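Protein toll (Drosophila melanogaster, PDB 4LXR) is a Toll-like receptor whose extracellular leucine-rich-repeat region binds the cleaved cytokine spaetzle C-106, activating Toll signalling in antifungal immunity and in dorsal-ventral patterning of the embryo. Local coordinates at residues H212-A217 with H235-H240; V620-S625 with E645-N650; V719-N724 with E744-R749. All coordinates share one frame; numbering follows the deposited sequence.

Contact 1: H212-A217 with H235-H240; sequences HDFEGA and HDVFAH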
ATOM      1  N   HIS A 212      -9.561  -9.970  48.073  1.00 31.09           N
ATOM      2  CA  HIS A 212      -9.409 -11.304  48.640  1.00 31.99           C
ATOM      3  C   HIS A 212      -9.270 -12.405  47.589  1.00 35.11           C
ATOM      4  O   HIS A 212      -8.730 -13.478  47.879  1.00 31.73           O
ATOM      5  CB  HIS A 212     -10.582 -11.622  49.581  1.00 49.43           C
ATOM      6  CG  HIS A 212     -10.423 -12.908  50.339  1.00 63.84           C
ATOM      7  ND1 HIS A 212      -9.467 -13.084  51.317  1.00 67.62           N
ATOM      8  CD2 HIS A 212     -11.098 -14.080  50.258  1.00 66.62           C
ATOM      9  CE1 HIS A 212      -9.565 -14.307  51.808  1.00 69.29           C
ATOM     10  NE2 HIS A 212     -10.546 -14.932  51.184  1.00 65.98           N
ATOM     11  N   ASP A 213      -9.757 -12.147  46.376  1.00 36.18           N
ATOM     12  CA  ASP A 213      -9.694 -13.133  45.304  1.00 34.29           C
ATOM     13  C   ASP A 213      -8.242 -13.504  44.968  1.00 33.98           C
ATOM     14  O   ASP A 213      -7.956 -14.626  44.528  1.00 33.85           O
ATOM     15  CB  ASP A 213     -10.435 -12.640  44.041  1.00 39.52           C
ATOM     16  CG  ASP A 213     -11.959 -12.763  44.150  1.00 37.98           C
ATOM     17  OD1 ASP A 213     -12.445 -13.545  44.992  1.00 39.53           O
ATOM     18  OD2 ASP A 213     -12.677 -12.089  43.374  1.00 34.92           O
ATOM     19  N   PHE A 214      -7.321 -12.573  45.192  1.00 27.67           N
ATOM     20  CA  PHE A 214      -5.927 -12.817  44.831  1.00 34.20           C
ATOM     21  C   PHE A 214      -5.023 -12.984  46.049  1.00 33.61           C
ATOM     22  O   PHE A 214      -3.807 -12.835  45.958  1.00 26.52           O
ATOM     23  CB  PHE A 214      -5.402 -11.703  43.919  1.00 36.71           C
ATOM     24  CG  PHE A 214      -6.244 -11.492  42.696  1.00 35.01           C
ATOM     25  CD1 PHE A 214      -6.197 -12.391  41.650  1.00 32.71           C
ATOM     26  CD2 PHE A 214      -7.095 -10.408  42.607  1.00 29.49           C
ATOM     27  CE1 PHE A 214      -6.983 -12.203  40.528  1.00 37.98           C
ATOM     28  CE2 PHE A 214      -7.875 -10.212  41.479  1.00 35.24           C
ATOM     29  CZ  PHE A 214      -7.827 -11.111  40.450  1.00 39.52           C
ATOM     30  N   GLU A 215      -5.617 -13.312  47.189  1.00 31.01           N
ATOM     31  CA  GLU A 215      -4.827 -13.578  48.393  1.00 33.13           C
ATOM     32  C   GLU A 215      -3.824 -14.717  48.178  1.00 27.07           C
ATOM     33  O   GLU A 215      -4.183 -15.825  47.771  1.00 25.40           O
ATOM     34  CB  GLU A 215      -5.745 -13.891  49.572  1.00 39.73           C
ATOM     35  CG  GLU A 215      -5.053 -14.514  50.739  1.00 52.04           C
ATOM     36  CD  GLU A 215      -6.040 -14.956  51.795  1.00 74.59           C
ATOM     37  OE1 GLU A 215      -6.312 -16.174  51.880  1.00 82.80           O
ATOM     38  OE2 GLU A 215      -6.554 -14.080  52.526  1.00 77.78           O
ATOM     39  N   GLY A 216      -2.559 -14.438  48.453  1.00 26.74           N
ATOM     40  CA  GLY A 216      -1.525 -15.436  48.254  1.00 35.12           C
ATOM     41  C   GLY A 216      -0.892 -15.427  46.867  1.00 36.78           C
ATOM     42  O   GLY A 216       0.018 -16.198  46.600  1.00 38.60           O
ATOM     43  N   ALA A 217      -1.353 -14.548  45.983  1.00 37.59           N
ATOM     44  CA  ALA A 217      -0.882 -14.569  44.590  1.00 35.07           C
ATOM     45  C   ALA A 217       0.353 -13.700  44.325  1.00 34.21           C
ATOM     46  O   ALA A 217       0.436 -13.043  43.299  1.00 39.62           O
ATOM     47  CB  ALA A 217      -2.016 -14.188  43.646  1.00 28.35           C
ATOM     48  N   HIS A 235     -10.993  -0.199  44.325  1.00 38.50           N
ATOM     49  CA  HIS A 235      -9.664   0.395  44.235  1.00 36.70           C
ATOM     50  C   HIS A 235      -8.535  -0.522  44.721  1.00 41.86           C
ATOM     51  O   HIS A 235      -7.371  -0.343  44.348  1.00 40.80           O
ATOM     52  CB  HIS A 235      -9.629   1.698  45.027  1.00 32.32           C
ATOM     53  CG  HIS A 235      -9.478   1.506  46.507  1.00 45.04           C
ATOM     54  ND1 HIS A 235      -8.251   1.353  47.116  1.00 49.31           N
ATOM     55  CD2 HIS A 235     -10.399   1.458  47.501  1.00 42.16           C
ATOM     56  CE1 HIS A 235      -8.422   1.214  48.420  1.00 50.17           C
ATOM     57  NE2 HIS A 235      -9.717   1.269  48.678  1.00 42.03           N
ATOM     58  N   ASP A 236      -8.875  -1.490  45.563  1.00 37.23           N
ATOM     59  CA  ASP A 236      -7.870  -2.384  46.117  1.00 32.92           C
ATOM     60  C   ASP A 236      -7.929  -3.807  45.550  1.00 29.18           C
ATOM     61  O   ASP A 236      -7.361  -4.723  46.142  1.00 32.32           O
ATOM     62  CB  ASP A 236      -7.970  -2.410  47.663  1.00 34.55           C
ATOM     63  CG  ASP A 236      -9.335  -2.885  48.167  1.00 39.29           C
ATOM     64  OD1 ASP A 236     -10.173  -3.331  47.355  1.00 33.31           O
ATOM     65  OD2 ASP A 236      -9.568  -2.824  49.394  1.00 47.49           O
ATOM     66  N   VAL A 237      -8.601  -3.992  44.408  1.00 30.67           N
ATOM     67  CA  VAL A 237      -8.767  -5.328  43.831  1.00 31.26           C
ATOM     68  C   VAL A 237      -7.447  -6.060  43.581  1.00 33.23           C
ATOM     69  O   VAL A 237      -7.392  -7.292  43.655  1.00 31.96           O
ATOM     70  CB  VAL A 237      -9.584  -5.315  42.506  1.00 27.08           C
ATOM     71  CG1 VAL A 237      -8.858  -4.530  41.400  1.00 22.30           C
ATOM     72  CG2 VAL A 237      -9.874  -6.758  42.039  1.00 24.29           C
ATOM     73  N   PHE A 238      -6.388  -5.303  43.291  1.00 31.59           N
ATOM     74  CA  PHE A 238      -5.099  -5.892  42.923  1.00 26.83           C
ATOM     75  C   PHE A 238      -4.070  -5.776  44.059  1.00 30.65           C
ATOM     76  O   PHE A 238      -2.882  -6.018  43.854  1.00 32.02           O
ATOM     77  CB  PHE A 238      -4.537  -5.198  41.662  1.00 22.70           C
ATOM     78  CG  PHE A 238      -5.434  -5.291  40.440  1.00 24.23           C
ATOM     79  CD1 PHE A 238      -5.937  -6.509  40.013  1.00 27.25           C
ATOM     80  CD2 PHE A 238      -5.750  -4.152  39.711  1.00 28.87           C
ATOM     81  CE1 PHE A 238      -6.743  -6.592  38.870  1.00 25.70           C
ATOM     82  CE2 PHE A 238      -6.571  -4.217  38.579  1.00 24.83           C
ATOM     83  CZ  PHE A 238      -7.071  -5.438  38.163  1.00 26.16           C
ATOM     84  N   ALA A 239      -4.522  -5.398  45.253  1.00 34.02           N
ATOM     85  CA  ALA A 239      -3.611  -5.161  46.376  1.00 31.73           C
ATOM     86  C   ALA A 239      -2.634  -6.296  46.662  1.00 29.26           C
ATOM     87  O   ALA A 239      -1.501  -6.050  47.068  1.00 30.00           O
ATOM     88  CB  ALA A 239      -4.383  -4.816  47.629  1.00 34.76           C
ATOM     89  N   HIS A 240      -3.066  -7.535  46.471  1.00 26.10           N
ATOM     90  CA  HIS A 240      -2.203  -8.668  46.801  1.00 32.04           C
ATOM     91  C   HIS A 240      -1.245  -9.052  45.670  1.00 32.12           C
ATOM     92  O   HIS A 240      -0.300  -9.803  45.886  1.00 31.01           O
ATOM     93  CB  HIS A 240      -3.048  -9.878  47.208  1.00 34.16           C
ATOM     94  CG  HIS A 240      -3.680  -9.736  48.555  1.00 41.10           C
ATOM     95  ND1 HIS A 240      -4.954 -10.182  48.831  1.00 50.35           N
ATOM     96  CD2 HIS A 240      -3.208  -9.208  49.706  1.00 41.14           C
ATOM     97  CE1 HIS A 240      -5.241  -9.930  50.096  1.00 49.86           C
ATOM     98  NE2 HIS A 240      -4.198  -9.337  50.648  1.00 41.08           N
TER
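Phe214 and His240 both carry CG anti to their own carbonyl carbon (chi1 -55° and -73°), and from these positions each reaches the other segment. The Phe214 ring comes edge-on to the backbone of Val237. Its CD2 lies 3.3 Å from Val237 O, near the ring plane. Its CE2 meets the methyl CG2 of Val237 at 4.0 Å. That methyl is anti to the Val237 backbone N, while CG1 of Val237 sits over the centre of the Phe238 ring. The rings of Phe214 and Phe238 approach obliquely, with CE2 of Phe214 4.4 Å from CD1 of Phe238. The contact joins the loops that follow strands 198-200 and 222-224, in two successive turns of the leucine-rich-repeat solenoid, LRR 3 and LRR 4. Phe214 and Phe238 occupy the same place in the two repeats, consistent with the phenylalanine spine known from leucine-rich-repeat proteins. His240 packs on the next part of the turn. Its CB is 3.3 Å from Phe214 O, and its ND1 is 3.4 Å from Glu215 CA. ND1 is also hydrogen-bonded to Lys211 O, which helps to fix the ring rotation. Phe214 O accepts the N-H of Ala217 at 3.0 Å, closing a type II turn. Gly216 takes positive phi there, where a side chain would collide with the carbonyl O of the residue before. No hydrogen bond links 212-217 to 235-240.

Contact 2: V620-S625 with E645-N650; sequences VINCHS and ELHLEN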
ATOM      1  N   VAL A 620       1.264  28.607 -40.748  1.00 52.42           N
ATOM      2  CA  VAL A 620       0.325  28.024 -41.687  1.00 53.47           C
ATOM      3  C   VAL A 620      -0.908  28.902 -41.795  1.00 57.00           C
ATOM      4  O   VAL A 620      -1.631  29.086 -40.818  1.00 52.14           O
ATOM      5  CB  VAL A 620      -0.095  26.620 -41.233  1.00 54.09           C
ATOM      6  CG1 VAL A 620      -1.153  26.053 -42.150  1.00 55.69           C
ATOM      7  CG2 VAL A 620       1.112  25.707 -41.169  1.00 54.66           C
ATOM      8  N   ILE A 621      -1.141  29.452 -42.983  1.00 58.91           N
ATOM      9  CA  ILE A 621      -2.314  30.277 -43.230  1.00 54.10           C
ATOM     10  C   ILE A 621      -3.299  29.578 -44.158  1.00 55.81           C
ATOM     11  O   ILE A 621      -3.019  29.388 -45.344  1.00 57.14           O
ATOM     12  CB  ILE A 621      -1.934  31.623 -43.842  1.00 54.40           C
ATOM     13  CG1 ILE A 621      -1.011  32.392 -42.904  1.00 52.28           C
ATOM     14  CG2 ILE A 621      -3.179  32.443 -44.149  1.00 54.12           C
ATOM     15  CD1 ILE A 621      -0.475  33.660 -43.520  1.00 54.41           C
ATOM     16  N   ASN A 622      -4.444  29.194 -43.601  1.00 55.84           N
ATOM     17  CA  ASN A 622      -5.510  28.532 -44.339  1.00 57.50           C
ATOM     18  C   ASN A 622      -6.668  29.491 -44.650  1.00 66.30           C
ATOM     19  O   ASN A 622      -7.292  30.026 -43.733  1.00 64.20           O
ATOM     20  CB  ASN A 622      -6.053  27.348 -43.530  1.00 57.68           C
ATOM     21  CG  ASN A 622      -5.008  26.283 -43.262  1.00 57.78           C
ATOM     22  OD1 ASN A 622      -4.310  25.845 -44.168  1.00 58.91           O
ATOM     23  ND2 ASN A 622      -4.904  25.853 -42.008  1.00 56.70           N
ATOM     24  N   CYS A 623      -6.966  29.713 -45.929  1.00 51.45           N
ATOM     25  CA  CYS A 623      -8.165  30.479 -46.292  1.00 52.98           C
ATOM     26  C   CYS A 623      -9.033  29.696 -47.266  1.00 51.24           C
ATOM     27  O   CYS A 623      -8.730  29.619 -48.455  1.00 49.00           O
ATOM     28  CB  CYS A 623      -7.812  31.826 -46.908  1.00 49.61           C
ATOM     29  SG  CYS A 623      -6.587  32.790 -46.037  1.00 65.55           S
ATOM     30  N   HIS A 624     -10.122  29.132 -46.763  1.00 61.96           N
ATOM     31  CA  HIS A 624     -10.933  28.225 -47.564  1.00 63.64           C
ATOM     32  C   HIS A 624     -12.417  28.572 -47.583  1.00 69.77           C
ATOM     33  O   HIS A 624     -13.276  27.689 -47.601  1.00 72.96           O
ATOM     34  CB  HIS A 624     -10.710  26.788 -47.107  1.00 63.68           C
ATOM     35  CG  HIS A 624      -9.275  26.376 -47.157  1.00 60.68           C
ATOM     36  ND1 HIS A 624      -8.508  26.212 -46.025  1.00 56.41           N
ATOM     37  CD2 HIS A 624      -8.455  26.140 -48.207  1.00 52.12           C
ATOM     38  CE1 HIS A 624      -7.281  25.870 -46.374  1.00 52.68           C
ATOM     39  NE2 HIS A 624      -7.224  25.819 -47.694  1.00 54.15           N
ATOM     40  N   SER A 625     -12.708  29.867 -47.606  1.00 65.10           N
ATOM     41  CA  SER A 625     -14.075  30.330 -47.753  1.00 68.99           C
ATOM     42  C   SER A 625     -14.593  30.047 -49.162  1.00 63.62           C
ATOM     43  O   SER A 625     -15.798  30.036 -49.391  1.00 68.32           O
ATOM     44  CB  SER A 625     -14.171  31.821 -47.427  1.00 77.92           C
ATOM     45  OG  SER A 625     -13.646  32.105 -46.139  1.00 81.08           O
ATOM     46  N   GLU A 645       3.232  28.779 -45.149  1.00 46.50           N
ATOM     47  CA  GLU A 645       2.401  28.107 -46.141  1.00 40.26           C
ATOM     48  C   GLU A 645       1.112  28.880 -46.358  1.00 45.43           C
ATOM     49  O   GLU A 645       0.359  29.124 -45.427  1.00 42.67           O
ATOM     50  CB  GLU A 645       2.070  26.677 -45.716  1.00 39.85           C
ATOM     51  CG  GLU A 645       3.260  25.829 -45.342  1.00 44.29           C
ATOM     52  CD  GLU A 645       2.866  24.399 -45.012  1.00 49.34           C
ATOM     53  OE1 GLU A 645       3.768  23.577 -44.749  1.00 45.77           O
ATOM     54  OE2 GLU A 645       1.652  24.097 -45.018  1.00 51.71           O
ATOM     55  N   LEU A 646       0.854  29.273 -47.593  1.00 44.61           N
ATOM     56  CA  LEU A 646      -0.346  30.038 -47.868  1.00 48.06           C
ATOM     57  C   LEU A 646      -1.330  29.150 -48.597  1.00 40.13           C
ATOM     58  O   LEU A 646      -1.172  28.875 -49.779  1.00 38.76           O
ATOM     59  CB  LEU A 646      -0.012  31.283 -48.679  1.00 43.63           C
ATOM     60  CG  LEU A 646      -1.137  32.201 -49.131  1.00 42.49           C
ATOM     61  CD1 LEU A 646      -1.995  32.707 -47.940  1.00 44.61           C
ATOM     62  CD2 LEU A 646      -0.504  33.354 -49.874  1.00 42.87           C
ATOM     63  N   HIS A 647      -2.328  28.677 -47.866  1.00 41.97           N
ATOM     64  CA  HIS A 647      -3.323  27.761 -48.395  1.00 43.17           C
ATOM     65  C   HIS A 647      -4.566  28.500 -48.882  1.00 44.54           C
ATOM     66  O   HIS A 647      -5.348  29.040 -48.089  1.00 43.55           O
ATOM     67  CB  HIS A 647      -3.667  26.691 -47.348  1.00 42.35           C
ATOM     68  CG  HIS A 647      -2.607  25.639 -47.201  1.00 41.55           C
ATOM     69  ND1 HIS A 647      -2.579  24.495 -47.972  1.00 42.28           N
ATOM     70  CD2 HIS A 647      -1.526  25.572 -46.392  1.00 40.10           C
ATOM     71  CE1 HIS A 647      -1.535  23.763 -47.632  1.00 37.83           C
ATOM     72  NE2 HIS A 647      -0.882  24.392 -46.670  1.00 46.00           N
ATOM     73  N   LEU A 648      -4.720  28.532 -50.205  1.00 41.20           N
ATOM     74  CA  LEU A 648      -5.801  29.262 -50.846  1.00 41.83           C
ATOM     75  C   LEU A 648      -6.558  28.359 -51.814  1.00 41.20           C
ATOM     76  O   LEU A 648      -7.208  28.834 -52.745  1.00 47.09           O
ATOM     77  CB  LEU A 648      -5.256  30.504 -51.551  1.00 47.80           C
ATOM     78  CG  LEU A 648      -4.651  31.587 -50.646  1.00 51.16           C
ATOM     79  CD1 LEU A 648      -3.963  32.685 -51.442  1.00 44.05           C
ATOM     80  CD2 LEU A 648      -5.724  32.189 -49.747  1.00 61.81           C
ATOM     81  N   GLU A 649      -6.472  27.052 -51.576  1.00 40.33           N
ATOM     82  CA  GLU A 649      -7.151  26.048 -52.400  1.00 46.81           C
ATOM     83  C   GLU A 649      -8.639  26.289 -52.629  1.00 44.71           C
ATOM     84  O   GLU A 649      -9.373  26.714 -51.724  1.00 43.92           O
ATOM     85  CB  GLU A 649      -6.982  24.639 -51.820  1.00 39.32           C
ATOM     86  CG  GLU A 649      -5.566  24.111 -51.819  1.00 41.95           C
ATOM     87  CD  GLU A 649      -4.827  24.426 -50.533  1.00 48.56           C
ATOM     88  OE1 GLU A 649      -3.903  23.656 -50.182  1.00 44.91           O
ATOM     89  OE2 GLU A 649      -5.178  25.436 -49.867  1.00 47.97           O
ATOM     90  N   ASN A 650      -9.070  25.985 -53.851  1.00 42.52           N
ATOM     91  CA  ASN A 650     -10.478  26.052 -54.246  1.00 43.22           C
ATOM     92  C   ASN A 650     -11.180  27.377 -53.947  1.00 45.02           C
ATOM     93  O   ASN A 650     -12.334  27.402 -53.538  1.00 46.91           O
ATOM     94  CB  ASN A 650     -11.262  24.853 -53.684  1.00 50.72           C
ATOM     95  CG  ASN A 650     -10.711  23.504 -54.183  1.00 58.28           C
ATOM     96  OD1 ASN A 650     -10.587  22.543 -53.414  1.00 54.34           O
ATOM     97  ND2 ASN A 650     -10.376  23.436 -55.474  1.00 65.89           N
TER
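Strands 620-622 and 645-647 run parallel, 8° apart, with Ile621 N giving to Glu645 O, Cys623 N to His647 O, and His647 N to Ile621 O at 2.7 Å. Beyond the strands, His624 and Glu649 lie side by side. The Glu649 chain bends at chi2 (91°), which swings its carboxylate between His624 and His647. His624 NE2 donates to Glu649 OE2 at 3.0 Å. The carboxylate oxygen lies in the ring plane of the histidine but is itself met from above the carboxylate plane. The other oxygen, OE1, takes the N-H of His647 ND1 on its syn lone pair at 2.7 Å. With an alanine in place of this glutamate, His624 NE2 and His647 ND1 would probably lose their shared acceptor group and the His624 ring would be freer to turn. On the far edge of the His647 ring, NE2 donates to Glu645 OE2 at 3.0 Å. Held from both nitrogens, this ring is fixed in its rotation, and the two carboxylates would probably favour its protonated form. Here the N-terminal cap of the second leucine-rich-repeat block passes into LRR 16. On the buried face, Ile621 CG2 meets Leu646 CD1 at 4.0 Å. Leu648 CD2 packs 3.5 Å from CB of Cys623, which is disulfide-bonded to Cys608.

Contact 3: V719-N724 with E744-R749; sequences VKLSGN and ERIGDR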
ATOM      1  N   VAL A 719       6.811  22.177 -58.251  1.00 43.24           N
ATOM      2  CA  VAL A 719       5.668  22.713 -58.998  1.00 30.43           C
ATOM      3  C   VAL A 719       4.560  21.702 -59.332  1.00 29.34           C
ATOM      4  O   VAL A 719       4.830  20.554 -59.685  1.00 27.94           O
ATOM      5  CB  VAL A 719       6.103  23.294 -60.369  1.00 45.51           C
ATOM      6  CG1 VAL A 719       5.216  24.462 -60.742  1.00 40.58           C
ATOM      7  CG2 VAL A 719       7.557  23.707 -60.353  1.00 56.74           C
ATOM      8  N   LYS A 720       3.312  22.153 -59.298  1.00 27.75           N
ATOM      9  CA  LYS A 720       2.225  21.362 -59.869  1.00 34.63           C
ATOM     10  C   LYS A 720       1.531  22.139 -60.985  1.00 32.00           C
ATOM     11  O   LYS A 720       1.201  23.317 -60.822  1.00 32.44           O
ATOM     12  CB  LYS A 720       1.237  20.909 -58.793  1.00 36.83           C
ATOM     13  CG  LYS A 720       1.865  19.964 -57.758  1.00 33.51           C
ATOM     14  CD  LYS A 720       0.822  19.373 -56.828  1.00 47.68           C
ATOM     15  CE  LYS A 720       1.485  18.738 -55.603  1.00 60.01           C
ATOM     16  NZ  LYS A 720       0.519  18.434 -54.502  1.00 67.57           N
ATOM     17  N   LEU A 721       1.323  21.483 -62.124  1.00 28.37           N
ATOM     18  CA  LEU A 721       0.911  22.191 -63.330  1.00 32.86           C
ATOM     19  C   LEU A 721      -0.295  21.616 -64.075  1.00 31.07           C
ATOM     20  O   LEU A 721      -0.731  22.203 -65.077  1.00 33.08           O
ATOM     21  CB  LEU A 721       2.093  22.299 -64.296  1.00 29.37           C
ATOM     22  CG  LEU A 721       3.319  23.061 -63.811  1.00 29.09           C
ATOM     23  CD1 LEU A 721       4.491  22.827 -64.770  1.00 29.09           C
ATOM     24  CD2 LEU A 721       2.978  24.545 -63.693  1.00 29.80           C
ATOM     25  N   SER A 722      -0.837  20.494 -63.602  1.00 29.61           N
ATOM     26  CA  SER A 722      -1.933  19.826 -64.310  1.00 33.14           C
ATOM     27  C   SER A 722      -3.257  20.537 -64.072  1.00 37.00           C
ATOM     28  O   SER A 722      -3.359  21.402 -63.207  1.00 31.89           O
ATOM     29  CB  SER A 722      -2.042  18.346 -63.922  1.00 35.79           C
ATOM     30  OG  SER A 722      -2.463  18.184 -62.574  1.00 33.12           O
ATOM     31  N   GLY A 723      -4.270  20.167 -64.847  1.00 32.85           N
ATOM     32  CA  GLY A 723      -5.573  20.792 -64.739  1.00 34.38           C
ATOM     33  C   GLY A 723      -5.633  22.183 -65.347  1.00 41.26           C
ATOM     34  O   GLY A 723      -6.587  22.918 -65.120  1.00 43.15           O
ATOM     35  N   ASN A 724      -4.620  22.553 -66.120  1.00 38.93           N
ATOM     36  CA  ASN A 724      -4.629  23.845 -66.799  1.00 41.54           C
ATOM     37  C   ASN A 724      -4.824  23.698 -68.308  1.00 43.14           C
ATOM     38  O   ASN A 724      -4.334  22.745 -68.909  1.00 40.12           O
ATOM     39  CB  ASN A 724      -3.342  24.620 -66.504  1.00 35.09           C
ATOM     40  CG  ASN A 724      -3.312  25.186 -65.095  1.00 34.70           C
ATOM     41  OD1 ASN A 724      -3.895  26.233 -64.830  1.00 35.89           O
ATOM     42  ND2 ASN A 724      -2.627  24.496 -64.188  1.00 34.95           N
ATOM     43  N   GLU A 744      11.759  15.640 -61.549  1.00 38.65           N
ATOM     44  CA  GLU A 744      11.775  15.762 -60.079  1.00 39.22           C
ATOM     45  C   GLU A 744      10.872  16.865 -59.505  1.00 35.16           C
ATOM     46  O   GLU A 744      10.262  16.671 -58.466  1.00 40.57           O
ATOM     47  CB  GLU A 744      13.205  15.963 -59.548  1.00 31.13           C
ATOM     48  CG  GLU A 744      14.163  14.824 -59.849  1.00 31.96           C
ATOM     49  CD  GLU A 744      14.905  15.006 -61.176  1.00 34.49           C
ATOM     50  OE1 GLU A 744      14.495  15.858 -61.990  1.00 36.18           O
ATOM     51  OE2 GLU A 744      15.905  14.296 -61.401  1.00 35.73           O
ATOM     52  N   ARG A 745      10.796  18.016 -60.165  1.00 35.27           N
ATOM     53  CA  ARG A 745      10.035  19.142 -59.640  1.00 40.23           C
ATOM     54  C   ARG A 745       8.544  19.137 -59.984  1.00 42.33           C
ATOM     55  O   ARG A 745       7.793  19.953 -59.450  1.00 41.06           O
ATOM     56  CB  ARG A 745      10.607  20.466 -60.150  1.00 42.73           C
ATOM     57  CG  ARG A 745      12.077  20.653 -59.945  1.00 47.53           C
ATOM     58  CD  ARG A 745      12.534  21.900 -60.670  1.00 45.60           C
ATOM     59  NE  ARG A 745      13.985  22.027 -60.656  1.00 45.97           N
ATOM     60  CZ  ARG A 745      14.684  22.379 -59.586  1.00 56.68           C
ATOM     61  NH1 ARG A 745      14.061  22.634 -58.449  1.00 57.50           N
ATOM     62  NH2 ARG A 745      16.004  22.470 -59.649  1.00 67.84           N
ATOM     63  N   ILE A 746       8.115  18.283 -60.907  1.00 25.37           N
ATOM     64  CA  ILE A 746       6.731  18.351 -61.376  1.00 30.89           C
ATOM     65  C   ILE A 746       6.025  17.024 -61.155  1.00 28.71           C
ATOM     66  O   ILE A 746       6.043  16.144 -62.026  1.00 33.61           O
ATOM     67  CB  ILE A 746       6.628  18.716 -62.882  1.00 28.10           C
ATOM     68  CG1 ILE A 746       7.522  19.896 -63.243  1.00 28.02           C
ATOM     69  CG2 ILE A 746       5.190  19.066 -63.259  1.00 26.17           C
ATOM     70  CD1 ILE A 746       7.607  20.110 -64.752  1.00 28.29           C
ATOM     71  N   GLY A 747       5.405  16.887 -59.992  1.00 26.64           N
ATOM     72  CA  GLY A 747       4.801  15.634 -59.578  1.00 28.54           C
ATOM     73  C   GLY A 747       3.709  15.166 -60.514  1.00 33.42           C
ATOM     74  O   GLY A 747       3.578  13.968 -60.758  1.00 33.63           O
ATOM     75  N   ASP A 748       2.944  16.109 -61.060  1.00 30.03           N
ATOM     76  CA  ASP A 748       1.820  15.771 -61.938  1.00 27.65           C
ATOM     77  C   ASP A 748       2.140  16.012 -63.415  1.00 28.65           C
ATOM     78  O   ASP A 748       1.273  16.380 -64.201  1.00 33.23           O
ATOM     79  CB  ASP A 748       0.551  16.535 -61.524  1.00 27.49           C
ATOM     80  CG  ASP A 748       0.723  18.052 -61.595  1.00 34.95           C
ATOM     81  OD1 ASP A 748       1.840  18.519 -61.914  1.00 27.07           O
ATOM     82  OD2 ASP A 748      -0.260  18.775 -61.317  1.00 29.13           O
ATOM     83  N   ARG A 749       3.391  15.787 -63.789  1.00 34.22           N
ATOM     84  CA  ARG A 749       3.822  16.002 -65.164  1.00 35.12           C
ATOM     85  C   ARG A 749       2.989  15.199 -66.160  1.00 35.45           C
ATOM     86  O   ARG A 749       2.616  15.709 -67.203  1.00 33.04           O
ATOM     87  CB  ARG A 749       5.293  15.642 -65.327  1.00 32.10           C
ATOM     88  CG  ARG A 749       5.812  15.967 -66.691  1.00 43.72           C
ATOM     89  CD  ARG A 749       7.289  15.744 -66.779  1.00 44.76           C
ATOM     90  NE  ARG A 749       7.645  14.343 -66.631  1.00 32.76           N
ATOM     91  CZ  ARG A 749       8.849  13.864 -66.899  1.00 26.03           C
ATOM     92  NH1 ARG A 749       9.815  14.685 -67.337  1.00 26.30           N
ATOM     93  NH2 ARG A 749       9.084  12.568 -66.745  1.00 28.39           N
TER
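Asp748 sets its carboxylate against the backbone N-H groups of Leu721 and Ser722 and is gripped there by three good hydrogen bonds. Its CG stands between its own backbone N and carbonyl carbon (chi1 60°), which aims both oxygens at the other segment. OD1 takes the N-H of Leu721 at 3.0 Å on its syn lone pair, in a nearly straight bond (171°). OD2 accepts twice, from Ser722 N at 2.9 Å and from the Ser722 hydroxyl OG at 2.6 Å. Both donors come from the same face of the carboxylate, above its plane. Lys720 NZ is 6.9 Å from Asp748 OD2, too far for a salt bridge; the carboxylate is met by two backbone N-H groups and a hydroxyl. The segments join the last parallel strand of the second repeat block, 718-720, to a loop of its C-terminal cap, LRRCT 2. Val719 N donates to Arg745 O at 2.7 Å. Next to it, the CA-H of Ile746 points at Val719 O, 3.4 Å from CA. On the inner side, the side chains of Leu721 and Ile746 cross at a slant. CD1 of Leu721 touches CG2 of Ile746 at 4.1 Å. Helix 733-740 of the cap backs Ile746 through Phe738 and Thr739, and Met752 also packs on Leu721.

In the fold
The three contacts follow one another along the extracellular region, each closing before the next opens. Contact 1 joins neighbouring repeats in the first solenoid block. Contacts 2 and 3 belong to the second, smaller block, on the opposite side of the chain's centre. The centre of contact 1 is about 101 Å from that of contact 2 and about 112 Å from that of contact 3. Contacts 2 and 3 reach the same sheet, with centres about 19 Å apart. They lie at the N-terminal and C-terminal caps of that block. An N-acetylglucosamine, probably glycan and no pocket ligand, lies about 8 Å from the His240 side chain. No other protein chain of the assembly, spaetzle included, touches any of the three.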